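Local structure of citrate lyase (Yersinia pestis, 3QLL) at residues A[72-77]-A[104-109]; A[163-168]-A[190-195]; A[171-176]-A[211-216]; A[241-246]-A[265-270]. The protein is a putative citrate lyase beta subunit (CitE-like), encoded in a virulence operon, that probably has magnesium-dependent lyase activity. One frame throughout, in Å; residues are numbered along the deposited sequence.

Contact 1 of 4, residues A[72-77]-A[104-109]; sequences IDLEDS and LALRIN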
loop_
_atom_site.group_PDB
_atom_site.type_symbol
_atom_site.label_atom_id
_atom_site.label_comp_id
_atom_site.label_asym_id
_atom_site.label_seq_id
_atom_site.Cartn_x
_atom_site.Cartn_y
_atom_site.Cartn_z
ATOM N N ILE A 72 20.458 -24.676 0.418
ATOM C CA ILE A 72 21.415 -24.916 -0.630
ATOM C C ILE A 72 20.986 -24.174 -1.869
ATOM O O ILE A 72 19.873 -24.387 -2.376
ATOM C CB ILE A 72 21.528 -26.419 -0.938
ATOM C CG1 ILE A 72 21.775 -27.222 0.333
ATOM C CG2 ILE A 72 22.590 -26.672 -2.019
ATOM C CD1 ILE A 72 21.628 -28.686 0.116
ATOM N N ASP A 73 21.872 -23.320 -2.360
ATOM C CA ASP A 73 21.495 -22.390 -3.407
ATOM C C ASP A 73 22.112 -22.768 -4.742
ATOM O O ASP A 73 23.329 -22.821 -4.871
ATOM C CB ASP A 73 21.873 -20.956 -3.001
ATOM C CG ASP A 73 21.344 -19.914 -3.964
ATOM O OD1 ASP A 73 20.253 -20.117 -4.568
ATOM O OD2 ASP A 73 21.969 -18.838 -4.017
ATOM N N LEU A 74 21.252 -22.930 -5.748
ATOM C CA LEU A 74 21.686 -23.181 -7.115
ATOM C C LEU A 74 21.645 -21.930 -7.978
ATOM O O LEU A 74 22.030 -21.978 -9.141
ATOM C CB LEU A 74 20.828 -24.260 -7.760
ATOM C CG LEU A 74 20.864 -25.650 -7.129
ATOM C CD1 LEU A 74 19.853 -26.549 -7.837
ATOM C CD2 LEU A 74 22.311 -26.240 -7.116
ATOM N N GLU A 75 21.142 -20.824 -7.438
ATOM C CA GLU A 75 20.852 -19.665 -8.279
ATOM C C GLU A 75 21.959 -18.607 -8.251
ATOM O O GLU A 75 23.056 -18.844 -8.732
ATOM C CB GLU A 75 19.521 -19.010 -7.928
ATOM C CG GLU A 75 19.014 -18.133 -9.058
ATOM C CD GLU A 75 17.847 -17.300 -8.627
ATOM O OE1 GLU A 75 17.586 -17.315 -7.413
ATOM O OE2 GLU A 75 17.180 -16.663 -9.483
ATOM N N ASP A 76 21.666 -17.457 -7.639
ATOM C CA ASP A 76 22.428 -16.221 -7.883
ATOM C C ASP A 76 23.832 -16.247 -7.313
ATOM O O ASP A 76 24.696 -15.503 -7.758
ATOM C CB ASP A 76 21.658 -14.974 -7.406
ATOM C CG ASP A 76 20.737 -14.394 -8.490
ATOM O OD1 ASP A 76 20.983 -14.661 -9.688
ATOM O OD2 ASP A 76 19.759 -13.684 -8.152
ATOM N N SER A 77 24.069 -17.137 -6.361
ATOM C CA SER A 77 25.410 -17.303 -5.818
ATOM C C SER A 77 26.266 -18.211 -6.718
ATOM O O SER A 77 27.492 -18.129 -6.717
ATOM C CB SER A 77 25.317 -17.867 -4.399
ATOM O OG SER A 77 24.680 -19.132 -4.389
ATOM N N LEU A 104 16.248 -29.071 5.625
ATOM C CA LEU A 104 17.074 -28.628 4.523
ATOM C C LEU A 104 16.217 -27.994 3.441
ATOM O O LEU A 104 15.149 -28.506 3.102
ATOM C CB LEU A 104 17.823 -29.821 3.952
ATOM C CG LEU A 104 18.896 -29.514 2.918
ATOM C CD1 LEU A 104 19.949 -28.610 3.525
ATOM C CD2 LEU A 104 19.522 -30.803 2.448
ATOM N N ALA A 105 16.685 -26.884 2.888
ATOM C CA ALA A 105 15.963 -26.216 1.804
ATOM C C ALA A 105 16.807 -26.226 0.547
ATOM O O ALA A 105 18.041 -26.285 0.621
ATOM C CB ALA A 105 15.591 -24.772 2.196
ATOM N N LEU A 106 16.158 -26.239 -0.608
ATOM C CA LEU A 106 16.898 -26.108 -1.861
ATOM C C LEU A 106 16.286 -25.016 -2.737
ATOM O O LEU A 106 15.183 -25.155 -3.215
ATOM C CB LEU A 106 16.896 -27.438 -2.621
ATOM C CG LEU A 106 17.550 -27.464 -4.005
ATOM C CD1 LEU A 106 19.087 -27.282 -3.993
ATOM C CD2 LEU A 106 17.181 -28.755 -4.729
ATOM N N ARG A 107 17.037 -23.959 -3.001
ATOM C CA ARG A 107 16.607 -23.006 -3.992
ATOM C C ARG A 107 17.135 -23.369 -5.371
ATOM O O ARG A 107 18.352 -23.273 -5.657
ATOM C CB ARG A 107 17.045 -21.597 -3.635
ATOM C CG ARG A 107 16.666 -20.629 -4.742
ATOM C CD ARG A 107 16.787 -19.195 -4.295
ATOM N NE ARG A 107 18.179 -18.737 -4.329
ATOM C CZ ARG A 107 18.545 -17.479 -4.107
ATOM N NH1 ARG A 107 17.649 -16.567 -3.754
ATOM N NH2 ARG A 107 19.818 -17.152 -4.151
ATOM N N ILE A 108 16.215 -23.772 -6.239
ATOM C CA ILE A 108 16.572 -24.070 -7.621
ATOM C C ILE A 108 16.560 -22.793 -8.407
ATOM O O ILE A 108 16.140 -21.747 -7.922
ATOM C CB ILE A 108 15.597 -25.060 -8.250
ATOM C CG1 ILE A 108 14.183 -24.478 -8.246
ATOM C CG2 ILE A 108 15.599 -26.359 -7.478
ATOM C CD1 ILE A 108 13.156 -25.365 -8.878
ATOM N N ASN A 109 17.018 -22.877 -9.635
ATOM C CA ASN A 109 16.924 -21.746 -10.529
ATOM C C ASN A 109 15.485 -21.521 -11.033
ATOM O O ASN A 109 14.592 -22.373 -10.869
ATOM C CB ASN A 109 17.879 -21.932 -11.695
ATOM C CG ASN A 109 19.345 -21.924 -11.241
ATOM O OD1 ASN A 109 19.974 -20.862 -11.215
ATOM N ND2 ASN A 109 19.895 -23.107 -10.903
#

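Contact 2 of 4, residues A[163-168]-A[190-195]; sequences IIESVR and AADMAA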
loop_
_atom_site.group_PDB
_atom_site.type_symbol
_atom_site.label_atom_id
_atom_site.label_comp_id
_atom_site.label_asym_id
_atom_site.label_seq_id
_atom_site.Cartn_x
_atom_site.Cartn_y
_atom_site.Cartn_z
ATOM N N ILE A 163 9.581 -17.060 -3.530
ATOM C CA ILE A 163 10.242 -15.768 -3.313
ATOM C C ILE A 163 9.501 -14.685 -4.095
ATOM O O ILE A 163 9.383 -14.764 -5.324
ATOM C CB ILE A 163 11.718 -15.776 -3.733
ATOM C CG1 ILE A 163 12.486 -16.848 -2.969
ATOM C CG2 ILE A 163 12.355 -14.389 -3.540
ATOM C CD1 ILE A 163 13.954 -16.871 -3.323
ATOM N N ILE A 164 9.070 -13.645 -3.387
ATOM C CA ILE A 164 8.458 -12.499 -4.006
ATOM C C ILE A 164 9.546 -11.433 -4.202
ATOM O O ILE A 164 9.951 -10.770 -3.266
ATOM C CB ILE A 164 7.307 -11.971 -3.135
ATOM C CG1 ILE A 164 6.328 -13.116 -2.847
ATOM C CG2 ILE A 164 6.498 -10.874 -3.796
ATOM C CD1 ILE A 164 5.519 -13.582 -4.065
ATOM N N GLU A 165 10.080 -11.347 -5.421
ATOM C CA GLU A 165 11.187 -10.413 -5.700
ATOM C C GLU A 165 10.885 -9.463 -6.873
ATOM O O GLU A 165 11.799 -8.867 -7.417
ATOM C CB GLU A 165 12.507 -11.145 -5.971
ATOM C CG GLU A 165 12.376 -12.519 -6.604
ATOM C CD GLU A 165 13.688 -13.300 -6.597
ATOM O OE1 GLU A 165 14.714 -12.831 -6.025
ATOM O OE2 GLU A 165 13.674 -14.435 -7.102
ATOM N N SER A 166 9.663 -9.466 -7.389
ATOM C CA SER A 166 9.347 -8.609 -8.558
ATOM C C SER A 166 8.008 -7.885 -8.422
ATOM O O SER A 166 7.150 -8.305 -7.650
ATOM C CB SER A 166 9.378 -9.454 -9.838
ATOM O OG SER A 166 8.349 -10.433 -9.806
ATOM N N VAL A 167 7.844 -6.777 -9.146
ATOM C CA VAL A 167 6.561 -6.088 -9.187
ATOM C C VAL A 167 5.409 -7.033 -9.615
ATOM O O VAL A 167 4.306 -6.994 -9.042
ATOM C CB VAL A 167 6.602 -4.880 -10.132
ATOM C CG1 VAL A 167 5.188 -4.341 -10.334
ATOM C CG2 VAL A 167 7.490 -3.808 -9.559
ATOM N N ARG A 168 5.644 -7.834 -10.650
ATOM C CA ARG A 168 4.635 -8.796 -11.072
ATOM C C ARG A 168 4.241 -9.786 -9.945
ATOM O O ARG A 168 3.041 -9.993 -9.676
ATOM C CB ARG A 168 5.159 -9.544 -12.292
ATOM C CG ARG A 168 4.175 -10.328 -13.088
ATOM C CD ARG A 168 4.874 -11.003 -14.282
ATOM N NE ARG A 168 5.048 -10.107 -15.423
ATOM C CZ ARG A 168 4.081 -9.887 -16.315
ATOM N NH1 ARG A 168 2.897 -10.478 -16.153
ATOM N NH2 ARG A 168 4.275 -9.066 -17.343
ATOM N N ALA A 190 14.184 -8.372 -1.328
ATOM C CA ALA A 190 14.330 -6.901 -1.345
ATOM C C ALA A 190 15.239 -6.397 -2.479
ATOM O O ALA A 190 14.858 -5.469 -3.201
ATOM C CB ALA A 190 14.827 -6.376 0.023
ATOM N N ALA A 191 16.387 -7.021 -2.672
ATOM C CA ALA A 191 17.373 -6.516 -3.653
ATOM C C ALA A 191 16.802 -6.566 -5.097
ATOM O O ALA A 191 16.993 -5.635 -5.861
ATOM C CB ALA A 191 18.707 -7.283 -3.556
ATOM N N ASP A 192 16.153 -7.665 -5.484
ATOM C CA ASP A 192 15.524 -7.710 -6.817
ATOM C C ASP A 192 14.288 -6.820 -6.948
ATOM O O ASP A 192 14.068 -6.188 -7.995
ATOM C CB ASP A 192 15.201 -9.151 -7.209
ATOM C CG ASP A 192 16.439 -9.908 -7.697
ATOM O OD1 ASP A 192 17.253 -9.294 -8.414
ATOM O OD2 ASP A 192 16.625 -11.097 -7.346
HETATM N N MSE A 193 13.503 -6.758 -5.873
HETATM C CA MSE A 193 12.308 -5.906 -5.779
HETATM C C MSE A 193 12.681 -4.420 -5.988
HETATM O O MSE A 193 12.108 -3.747 -6.840
HETATM C CB MSE A 193 11.614 -6.111 -4.418
HETATM C CG MSE A 193 10.256 -5.341 -4.258
HETATM SE SE MSE A 193 8.998 -6.144 -5.561
HETATM C CE MSE A 193 8.492 -7.763 -4.522
ATOM N N ALA A 194 13.688 -3.945 -5.249
ATOM C CA ALA A 194 14.200 -2.574 -5.423
ATOM C C ALA A 194 14.702 -2.337 -6.846
ATOM O O ALA A 194 14.364 -1.322 -7.470
ATOM C CB ALA A 194 15.331 -2.286 -4.403
ATOM N N ALA A 195 15.418 -3.315 -7.389
ATOM C CA ALA A 195 15.956 -3.182 -8.734
ATOM C C ALA A 195 14.843 -3.186 -9.778
ATOM O O ALA A 195 14.886 -2.414 -10.701
ATOM C CB ALA A 195 16.981 -4.311 -9.027
#

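Contact 3 of 4, residues A[171-176]-A[211-216]; sequences NAVESI and ARLVSA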
loop_
_atom_site.group_PDB
_atom_site.type_symbol
_atom_site.label_atom_id
_atom_site.label_comp_id
_atom_site.label_asym_id
_atom_site.label_seq_id
_atom_site.Cartn_x
_atom_site.Cartn_y
_atom_site.Cartn_z
ATOM N N ASN A 171 2.197 -7.829 -7.197
ATOM C CA ASN A 171 0.807 -7.561 -7.610
ATOM C C ASN A 171 -0.073 -8.822 -7.563
ATOM O O ASN A 171 -1.286 -8.731 -7.521
ATOM C CB ASN A 171 0.735 -6.876 -8.992
ATOM C CG ASN A 171 1.145 -5.418 -8.915
ATOM O OD1 ASN A 171 1.094 -4.815 -7.850
ATOM N ND2 ASN A 171 1.563 -4.856 -10.017
ATOM N N ALA A 172 0.551 -9.993 -7.616
ATOM C CA ALA A 172 -0.210 -11.221 -7.548
ATOM C C ALA A 172 -0.021 -11.908 -6.193
ATOM O O ALA A 172 -0.325 -13.090 -6.074
ATOM C CB ALA A 172 0.199 -12.166 -8.686
ATOM N N VAL A 173 0.489 -11.188 -5.185
ATOM C CA VAL A 173 0.912 -11.863 -3.949
ATOM C C VAL A 173 -0.249 -12.550 -3.212
ATOM O O VAL A 173 -0.074 -13.606 -2.625
ATOM C CB VAL A 173 1.747 -10.942 -2.983
ATOM C CG1 VAL A 173 0.864 -9.919 -2.240
ATOM C CG2 VAL A 173 2.528 -11.791 -1.989
ATOM N N GLU A 174 -1.436 -11.959 -3.284
ATOM C CA GLU A 174 -2.602 -12.557 -2.666
ATOM C C GLU A 174 -2.907 -13.914 -3.299
ATOM O O GLU A 174 -3.145 -14.888 -2.602
ATOM C CB GLU A 174 -3.824 -11.610 -2.732
ATOM C CG GLU A 174 -3.578 -10.302 -1.921
ATOM C CD GLU A 174 -2.606 -9.325 -2.613
ATOM O OE1 GLU A 174 -2.430 -9.438 -3.844
ATOM O OE2 GLU A 174 -2.013 -8.448 -1.929
ATOM N N SER A 175 -2.871 -13.997 -4.617
ATOM C CA SER A 175 -3.183 -15.269 -5.247
ATOM C C SER A 175 -2.061 -16.311 -5.088
ATOM O O SER A 175 -2.379 -17.500 -5.052
ATOM C CB SER A 175 -3.564 -15.064 -6.726
ATOM O OG SER A 175 -2.491 -14.825 -7.600
ATOM N N ILE A 176 -0.790 -15.887 -5.060
ATOM C CA ILE A 176 0.365 -16.773 -4.791
ATOM C C ILE A 176 0.322 -17.414 -3.392
ATOM O O ILE A 176 0.644 -18.591 -3.228
ATOM C CB ILE A 176 1.703 -16.001 -4.984
ATOM C CG1 ILE A 176 1.880 -15.702 -6.470
ATOM C CG2 ILE A 176 2.899 -16.769 -4.381
ATOM C CD1 ILE A 176 2.944 -14.651 -6.790
ATOM N N ALA A 211 4.676 -4.825 3.691
ATOM C CA ALA A 211 3.425 -4.900 4.406
ATOM C C ALA A 211 2.418 -5.752 3.615
ATOM O O ALA A 211 1.709 -6.561 4.202
ATOM C CB ALA A 211 2.872 -3.498 4.710
ATOM N N ARG A 212 2.410 -5.600 2.293
ATOM C CA ARG A 212 1.537 -6.385 1.428
ATOM C C ARG A 212 1.926 -7.856 1.444
ATOM O O ARG A 212 1.058 -8.731 1.406
ATOM C CB ARG A 212 1.546 -5.835 -0.002
ATOM C CG ARG A 212 0.362 -6.289 -0.789
ATOM C CD ARG A 212 0.261 -5.649 -2.160
ATOM N NE ARG A 212 -0.665 -6.379 -3.022
ATOM C CZ ARG A 212 -0.752 -6.158 -4.317
ATOM N NH1 ARG A 212 0.026 -5.228 -4.845
ATOM N NH2 ARG A 212 -1.608 -6.844 -5.066
ATOM N N LEU A 213 3.225 -8.141 1.510
ATOM C CA LEU A 213 3.633 -9.540 1.579
ATOM C C LEU A 213 3.188 -10.197 2.893
ATOM O O LEU A 213 2.539 -11.257 2.870
ATOM C CB LEU A 213 5.138 -9.677 1.405
ATOM C CG LEU A 213 5.674 -11.092 1.668
ATOM C CD1 LEU A 213 5.086 -12.064 0.664
ATOM C CD2 LEU A 213 7.181 -11.130 1.598
ATOM N N VAL A 214 3.448 -9.525 4.016
ATOM C CA VAL A 214 3.097 -10.054 5.340
ATOM C C VAL A 214 1.576 -10.294 5.433
ATOM O O VAL A 214 1.133 -11.360 5.856
ATOM C CB VAL A 214 3.569 -9.095 6.470
ATOM C CG1 VAL A 214 3.019 -9.516 7.822
ATOM C CG2 VAL A 214 5.062 -9.073 6.517
ATOM N N SER A 215 0.786 -9.327 4.983
ATOM C CA SER A 215 -0.668 -9.469 4.975
ATOM C C SER A 215 -1.175 -10.734 4.229
ATOM O O SER A 215 -2.032 -11.438 4.708
ATOM C CB SER A 215 -1.311 -8.212 4.380
ATOM O OG SER A 215 -2.689 -8.423 4.185
ATOM N N ALA A 216 -0.608 -11.008 3.070
ATOM C CA ALA A 216 -0.967 -12.143 2.237
ATOM C C ALA A 216 -0.607 -13.459 2.927
ATOM O O ALA A 216 -1.412 -14.410 2.960
ATOM C CB ALA A 216 -0.284 -12.032 0.854
#

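Contact 4 of 4, residues A[241-246]-A[265-270]; sequences ETLRAS and NTLFTP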
loop_
_atom_site.group_PDB
_atom_site.type_symbol
_atom_site.label_atom_id
_atom_site.label_comp_id
_atom_site.label_asym_id
_atom_site.label_seq_id
_atom_site.Cartn_x
_atom_site.Cartn_y
_atom_site.Cartn_z
ATOM N N GLU A 241 16.987 -3.722 10.989
ATOM C CA GLU A 241 16.123 -4.287 9.940
ATOM C C GLU A 241 15.332 -5.480 10.481
ATOM O O GLU A 241 14.098 -5.626 10.199
ATOM C CB GLU A 241 16.923 -4.677 8.675
ATOM C CG GLU A 241 16.040 -5.153 7.523
ATOM C CD GLU A 241 16.775 -5.309 6.172
ATOM O OE1 GLU A 241 17.061 -6.454 5.755
ATOM O OE2 GLU A 241 17.046 -4.258 5.520
ATOM N N THR A 242 16.018 -6.312 11.265
ATOM C CA THR A 242 15.386 -7.496 11.837
ATOM C C THR A 242 14.214 -7.142 12.781
ATOM O O THR A 242 13.122 -7.697 12.678
ATOM C CB THR A 242 16.440 -8.371 12.597
ATOM O OG1 THR A 242 17.551 -8.617 11.730
ATOM C CG2 THR A 242 15.870 -9.692 13.034
ATOM N N LEU A 243 14.431 -6.157 13.644
ATOM C CA LEU A 243 13.403 -5.653 14.541
ATOM C C LEU A 243 12.204 -5.033 13.803
ATOM O O LEU A 243 11.045 -5.275 14.155
ATOM C CB LEU A 243 14.014 -4.631 15.493
ATOM C CG LEU A 243 14.781 -5.230 16.672
ATOM C CD1 LEU A 243 15.513 -4.135 17.469
ATOM C CD2 LEU A 243 13.886 -6.095 17.558
ATOM N N ARG A 244 12.497 -4.198 12.807
ATOM C CA ARG A 244 11.461 -3.611 11.946
ATOM C C ARG A 244 10.628 -4.701 11.286
ATOM O O ARG A 244 9.395 -4.590 11.220
ATOM C CB ARG A 244 12.075 -2.711 10.870
ATOM C CG ARG A 244 12.406 -1.318 11.360
ATOM C CD ARG A 244 12.929 -0.409 10.230
ATOM N NE ARG A 244 12.089 0.776 10.059
ATOM C CZ ARG A 244 12.485 1.907 9.475
ATOM N NH1 ARG A 244 13.711 2.001 8.971
ATOM N NH2 ARG A 244 11.652 2.939 9.374
ATOM N N ALA A 245 11.305 -5.745 10.803
ATOM C CA ALA A 245 10.623 -6.866 10.144
ATOM C C ALA A 245 9.725 -7.597 11.138
ATOM O O ALA A 245 8.555 -7.939 10.854
ATOM C CB ALA A 245 11.619 -7.809 9.530
ATOM N N SER A 246 10.275 -7.814 12.317
ATOM C CA SER A 246 9.520 -8.458 13.364
ATOM C C SER A 246 8.275 -7.634 13.709
ATOM O O SER A 246 7.181 -8.172 13.798
ATOM C CB SER A 246 10.396 -8.674 14.601
ATOM O OG SER A 246 9.642 -9.144 15.694
ATOM N N ASN A 265 18.572 -15.105 15.173
ATOM C CA ASN A 265 17.990 -16.035 16.130
ATOM C C ASN A 265 17.530 -15.402 17.422
ATOM O O ASN A 265 16.384 -15.567 17.849
ATOM C CB ASN A 265 18.969 -17.167 16.436
ATOM C CG ASN A 265 19.025 -18.174 15.312
ATOM O OD1 ASN A 265 18.156 -18.170 14.442
ATOM N ND2 ASN A 265 20.007 -19.058 15.336
ATOM N N THR A 266 18.423 -14.630 18.012
ATOM C CA THR A 266 18.155 -13.974 19.274
ATOM C C THR A 266 16.968 -13.030 19.212
ATOM O O THR A 266 16.101 -13.076 20.083
ATOM C CB THR A 266 19.383 -13.193 19.765
ATOM O OG1 THR A 266 20.502 -14.078 19.843
ATOM C CG2 THR A 266 19.098 -12.573 21.117
ATOM N N LEU A 267 16.940 -12.188 18.177
ATOM C CA LEU A 267 15.923 -11.140 18.036
ATOM C C LEU A 267 14.508 -11.697 17.738
ATOM O O LEU A 267 13.501 -11.055 18.043
ATOM C CB LEU A 267 16.343 -10.109 16.960
ATOM C CG LEU A 267 17.534 -9.203 17.358
ATOM C CD1 LEU A 267 17.921 -8.215 16.260
ATOM C CD2 LEU A 267 17.245 -8.447 18.635
ATOM N N PHE A 268 14.454 -12.899 17.170
ATOM C CA PHE A 268 13.199 -13.598 16.887
ATOM C C PHE A 268 12.881 -14.624 18.001
ATOM O O PHE A 268 12.036 -15.511 17.824
ATOM C CB PHE A 268 13.250 -14.292 15.530
ATOM C CG PHE A 268 12.904 -13.407 14.361
ATOM C CD1 PHE A 268 11.622 -12.869 14.217
ATOM C CD2 PHE A 268 13.819 -13.187 13.367
ATOM C CE1 PHE A 268 11.286 -12.094 13.083
ATOM C CE2 PHE A 268 13.504 -12.421 12.244
ATOM C CZ PHE A 268 12.240 -11.879 12.095
ATOM N N THR A 269 13.557 -14.504 19.140
ATOM C CA THR A 269 13.312 -15.393 20.252
ATOM C C THR A 269 12.499 -14.631 21.287
ATOM O O THR A 269 12.869 -13.530 21.693
ATOM C CB THR A 269 14.626 -15.920 20.871
ATOM O OG1 THR A 269 15.310 -16.713 19.896
ATOM C CG2 THR A 269 14.346 -16.814 22.042
ATOM N N PRO A 270 11.353 -15.211 21.681
ATOM C CA PRO A 270 10.391 -14.602 22.616
ATOM C C PRO A 270 10.976 -14.298 24.006
ATOM O O PRO A 270 11.829 -15.055 24.498
ATOM C CB PRO A 270 9.327 -15.686 22.737
ATOM C CG PRO A 270 9.410 -16.484 21.482
ATOM C CD PRO A 270 10.868 -16.482 21.108
#

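Contact 1 of 4, residues A[72-77]-A[104-109]
Arg107 holds Asp73 side-on, NE bonding to OD1 and NH2 to OD2, so that each nitrogen serves one carboxylate oxygen. NE lies 2.5 Å from OD1 of Asp73, which sits in the guanidinium plane, while NH2 meets OD2 at 2.7 Å. The two flat groups are nonetheless turned 55° against each other, so NE comes to OD1 from above the carboxylate. The opposite face of that carboxylate is used as well: the backbone N of Glu75 closes an Asx turn onto OD1, and Ser77 OG bonds to OD2. Four bonds thus fix the rotation of Asp73. Over the centre of the guanidinium stands Glu75 OE1, 3.4 Å from CZ of Arg107, its carboxylate nearly perpendicular; this is a pairing of charges with no N-H aimed at the oxygen. A bend at chi3 (80°) turns the otherwise extended Arg107 chain back toward both acids.

Behind the network the strands run parallel, with Ile72 N bonded to Ala105 O, Arg107 N to Ile72 O and Leu74 N to Arg107 O. Past the strand ends Asn109 ND2 reaches Leu74 O at 3.0 Å, arriving well above the carbonyl plane, and is also held by Asp119. Ile72 and Leu106 lie on the other face, and Leu74, just past the strand, packs against Leu106, its CG 4.0 Å from CD1 of Leu106; helix 114-125 covers both leucines. Charged residues at the C-terminal ends of parallel strands are characteristic of the active-site rim of a TIM barrel, consistent with the predicted substrate-binding role of Arg107.

Contact 2 of 4, residues A[163-168]-A[190-195]
Strand 159-164 ends beside helix 190-197, and the chains come closest where the CA atoms of Glu165 and Met193 are 4.6 Å apart; Glu165 O lies near Met193 N, but the angle is too poor for a hydrogen bond. The side chains of Glu165 and Asp192 lie alongside each other, pointing the same way, with their carboxylate planes 63° apart. OE1 of Glu165 and OD2 of Asp192 are only 2.9 Å apart, two acceptors of like charge, while the other oxygen of Glu165, OE2, is held by the backbone N of Lys137. Nearer the backbone, CB of Asp192 rests 3.6 Å from CB of Glu165.

Met193, a selenomethionine, folds against the backbone of Ser166: bends at chi2 (66°) and chi3 (80°) curl its tip back, bringing CE 3.4 Å from Ser166 O and 3.8 Å from CG2 of Ile164. Ser166 is the N-cap of helix 167-171, its OG accepting from Gly169 N and also hydrogen-bonded to Glu139. With one acid just past strand 159-164 and the other in the first turn of the helix after the adjacent strand 183-188, the closeness of the two carboxylates is consistent with their predicted role as magnesium ligands of this CitE-like TIM barrel.

Contact 3 of 4, residues A[171-176]-A[211-216]
Arg212 NE donates to Glu174 OE2 over 2.7 Å, an almost straight bond (169°) that uses the syn lone pair of the oxygen and lies in the guanidinium plane. Beside it NH2 reaches OE1 of the same glutamate at 3.0 Å, again from the syn side but tilted out of both planes. The grip is therefore side-on and two-pronged, one nitrogen to each oxygen, and the carboxylate and guanidinium lie only 20° from coplanar. The remaining terminal nitrogen, NH1, bonds to Asn171 OD1 at 3.2 Å, in the carbonyl plane and on a lone pair. NH2 also stands 3.1 Å from the backbone O of Asn171.

The chain shapes explain the meeting. Arg212 stays extended from CG to NE and spans the gap between the helices, whereas Glu174 bends at chi2 (74°) to bring both carboxylate oxygens to the NE/NH2 edge of the guanidinium, the two side chains crossing at about a right angle.

On the inner side of the bridge the packing is apolar. Val173 points at helix 203-220, with CG2 3.7 Å from CD1 of Leu213 and CG1 3.9 Å from CB of Ala216. Val173 and Leu213 both continue onto Ile164 of strand 159-164, so this layer belongs to the seam between helices and barrel. Outside it, Ala211 and Ser215 pack on a neighbouring subunit, and Asn171 on Met219 of another. With three N-H groups bonded to two residues, the guanidinium is fixed in rotation, and the charge pair ties the short helix 173-177 to the long helix 203-220 beside the subunit interfaces.

Contact 4 of 4, residues A[241-246]-A[265-270]
With CG set beside its backbone N (chi1 -84°), Phe268 swings its ring from the end of helix 261-267 across to helix 235-248, while the chi1 of Thr242 (-52°) places CG2 anti to the backbone N and turns this methyl to meet it. CG2 of Thr242 lies 3.7 Å from CE2 of Phe268. One turn further along, CB of Ser246 approaches CE1, the ring carbon across CZ from CE2, at 3.8 Å, from the same side of the ring plane. The ring thus spans two residues four apart on one helix, touching each by a ring carbon.

Leu267, the last helical residue before Phe268, supplies the second half of the contact. Its CD1 lies 4.0 Å from CB of Thr242, and its CB is equally near the methyl CG2 of that threonine, the two side chains crossing at a slant. Toward the outside, the leucine ends meet more loosely, CD2 of Leu243 being 4.2 Å from CD2 of Leu267. Every one of these contacts is van der Waals; the hydroxyl of Thr242 is engaged within its own helix, by the carbonyl of Leu238.

The contact lies at the surface, away from the predicted metal and substrate sites. It joins the helix before strand 252-255 to the one after it, and Thr242 and Phe268 both touch Lys253 of that strand, while Arg46, just ahead of strand 47-52, packs against Phe268.

How the contacts relate
All four contacts belong to one eight-stranded parallel barrel, but to different layers of it. Contacts 1 and 2 lie at the C-terminal strand ends and touch: Asp76 comes near Asp192, and Arg107 packs on Ile163, so the salt-bridge network and the acidic pair border one predicted site. Contact 3 joins the helices that follow those of contact 2 and shares a hydrophobic layer with it through Ile164; there the charges are paired between helices, whereas contact 2 brings like charges together. Contact 4, about 24 Å from contact 1 between centres, is a surface contact of apolar groups. Contact 2 is buried, contacts 1 and 3 are partly so.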